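Local coordinates for aspartate semialdehyde dehydrogenase (Francisella tularensis subsp. tularensis, PDB 4WOJ), which probably catalyses the NADPH-dependent reductive dephosphorylation of L-aspartyl-4-phosphate to L-aspartate-semialdehyde, an early step toward lysine, methionine and threonine, at residues L158-N163 with T281-Q286. Numbering follows the deposited sequence.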
# COMPACT_ATOMS: atom_id res chain seq x y z
N LEU B 158 -8.34 24.58 -6.89
CA LEU B 158 -8.95 23.71 -7.90
C LEU B 158 -9.44 22.35 -7.39
O LEU B 158 -10.13 21.62 -8.10
CB LEU B 158 -8.00 23.54 -9.09
CG LEU B 158 -7.86 24.81 -9.94
CD1 LEU B 158 -6.85 24.62 -11.03
CD2 LEU B 158 -9.18 25.23 -10.57
N VAL B 159 -9.14 22.03 -6.13
CA VAL B 159 -9.43 20.69 -5.61
C VAL B 159 -10.71 20.74 -4.79
O VAL B 159 -10.78 21.50 -3.81
CB VAL B 159 -8.28 20.21 -4.71
CG1 VAL B 159 -8.64 18.90 -4.04
CG2 VAL B 159 -7.00 20.10 -5.50
N GLU B 160 -11.67 19.89 -5.18
CA GLU B 160 -12.99 19.76 -4.52
C GLU B 160 -12.90 18.75 -3.37
O GLU B 160 -13.40 19.02 -2.29
CB GLU B 160 -14.07 19.30 -5.51
CG GLU B 160 -15.50 19.50 -5.00
CD GLU B 160 -16.57 19.25 -6.06
OE1 GLU B 160 -16.55 19.87 -7.15
OE2 GLU B 160 -17.47 18.42 -5.81
N TRP B 161 -12.31 17.57 -3.64
CA TRP B 161 -11.87 16.64 -2.59
C TRP B 161 -10.72 15.70 -2.98
O TRP B 161 -10.39 15.59 -4.13
CB TRP B 161 -13.01 15.82 -2.00
CG TRP B 161 -13.83 14.98 -2.92
CD1 TRP B 161 -15.16 15.18 -3.21
CD2 TRP B 161 -13.45 13.75 -3.60
NE1 TRP B 161 -15.61 14.19 -4.02
CE2 TRP B 161 -14.60 13.30 -4.28
CE3 TRP B 161 -12.26 13.02 -3.71
CZ2 TRP B 161 -14.60 12.16 -5.08
CZ3 TRP B 161 -12.25 11.87 -4.50
CH2 TRP B 161 -13.42 11.45 -5.17
N VAL B 162 -10.18 15.00 -1.97
CA VAL B 162 -9.08 14.04 -2.13
C VAL B 162 -9.29 12.71 -1.39
O VAL B 162 -9.39 12.70 -0.17
CB VAL B 162 -7.75 14.60 -1.56
CG1 VAL B 162 -6.61 13.69 -1.88
CG2 VAL B 162 -7.50 16.02 -2.06
N ASN B 163 -9.34 11.60 -2.12
CA ASN B 163 -9.18 10.30 -1.50
C ASN B 163 -7.70 9.97 -1.47
O ASN B 163 -7.06 10.02 -2.54
CB ASN B 163 -9.88 9.24 -2.27
CG ASN B 163 -9.93 7.92 -1.52
OD1 ASN B 163 -10.79 7.73 -0.67
ND2 ASN B 163 -9.04 6.99 -1.85
N THR B 281 -6.68 10.06 -5.30
CA THR B 281 -7.76 10.21 -6.27
C THR B 281 -8.39 11.55 -5.96
O THR B 281 -8.92 11.76 -4.88
CB THR B 281 -8.75 9.07 -6.18
OG1 THR B 281 -8.05 7.82 -6.37
CG2 THR B 281 -9.82 9.18 -7.24
N VAL B 282 -8.23 12.48 -6.88
CA VAL B 282 -8.54 13.88 -6.62
C VAL B 282 -9.67 14.32 -7.53
O VAL B 282 -9.57 14.13 -8.76
CB VAL B 282 -7.35 14.80 -6.89
CG1 VAL B 282 -7.67 16.20 -6.45
CG2 VAL B 282 -6.10 14.31 -6.13
N LYS B 283 -10.74 14.87 -6.92
CA LYS B 283 -11.85 15.43 -7.70
C LYS B 283 -11.59 16.92 -7.80
O LYS B 283 -11.34 17.57 -6.81
CB LYS B 283 -13.17 15.19 -7.03
CG LYS B 283 -14.35 15.70 -7.84
CD LYS B 283 -15.66 15.46 -7.12
CE LYS B 283 -16.82 15.55 -8.07
NZ LYS B 283 -16.93 14.31 -8.90
N LEU B 284 -11.63 17.43 -9.02
CA LEU B 284 -11.38 18.85 -9.29
C LEU B 284 -12.66 19.68 -9.29
O LEU B 284 -13.75 19.16 -9.43
CB LEU B 284 -10.65 19.00 -10.63
CG LEU B 284 -9.21 18.42 -10.69
CD1 LEU B 284 -8.66 18.54 -12.08
CD2 LEU B 284 -8.28 19.11 -9.71
N ARG B 285 -12.52 20.99 -9.13
CA ARG B 285 -13.69 21.87 -9.25
C ARG B 285 -14.05 22.15 -10.71
O ARG B 285 -15.13 22.60 -10.99
CB ARG B 285 -13.45 23.20 -8.55
CG ARG B 285 -13.22 23.10 -7.07
CD ARG B 285 -13.45 24.44 -6.39
NE ARG B 285 -12.75 24.53 -5.11
CZ ARG B 285 -13.15 23.94 -3.99
NH1 ARG B 285 -14.25 23.18 -3.97
NH2 ARG B 285 -12.44 24.11 -2.88
N GLN B 286 -13.11 21.91 -11.61
CA GLN B 286 -13.25 22.17 -13.03
C GLN B 286 -12.60 21.04 -13.77
O GLN B 286 -11.59 20.51 -13.33
CB GLN B 286 -12.42 23.38 -13.43
CG GLN B 286 -13.01 24.75 -13.13
CD GLN B 286 -11.93 25.81 -13.07
OE1 GLN B 286 -10.89 25.70 -13.73
NE2 GLN B 286 -12.17 26.85 -12.28
O HOH W 1 -9.29 23.68 -3.61
O HOH W 2 -7.28 7.28 -3.70
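T281 and N163 form an antiparallel hydrogen-bonded pair where strands 275-284 and 159-167 run side by side in the mixed sheet of the dimerisation domain, a pairing interrupted further on by a classic beta bulge. T281 N reaches N163 O at 2.8 Å, and N163 N returns to T281 O. A water ties N163 ND2 to T281 OG1, while N163 OD1 bonds to T281 OG1 of the second subunit, an exchange made in both directions across the dimer interface. V282 and V162, a non-hydrogen-bonded pair, put their side chains on the opposite face, and V282 CG1 also rests 3.7 Å from V159 CG1, those two side chains crossing at about a right angle. K283 sits at the bulge: its O accepts E160 N at 2.9 Å and, weakly, W161 N at 3.3 Å, so two residues face one. Its CB lies over the face of the W161 six-membered ring, 3.7 Å from the centroid, a CH-pi contact; with CG anti to the backbone N (chi1 -177°), the chain continues past the indole to bring CD against NE1, and NZ ends in a salt bridge with D342. L284 CD2 packs against L158 O. L158 O also accepts R285 N at 2.7 Å, beyond the bulge. The R285 guanidinium, salt-bridged through NH2 to D157, turns one face to V159 O, which stands 3.2 Å above its plane.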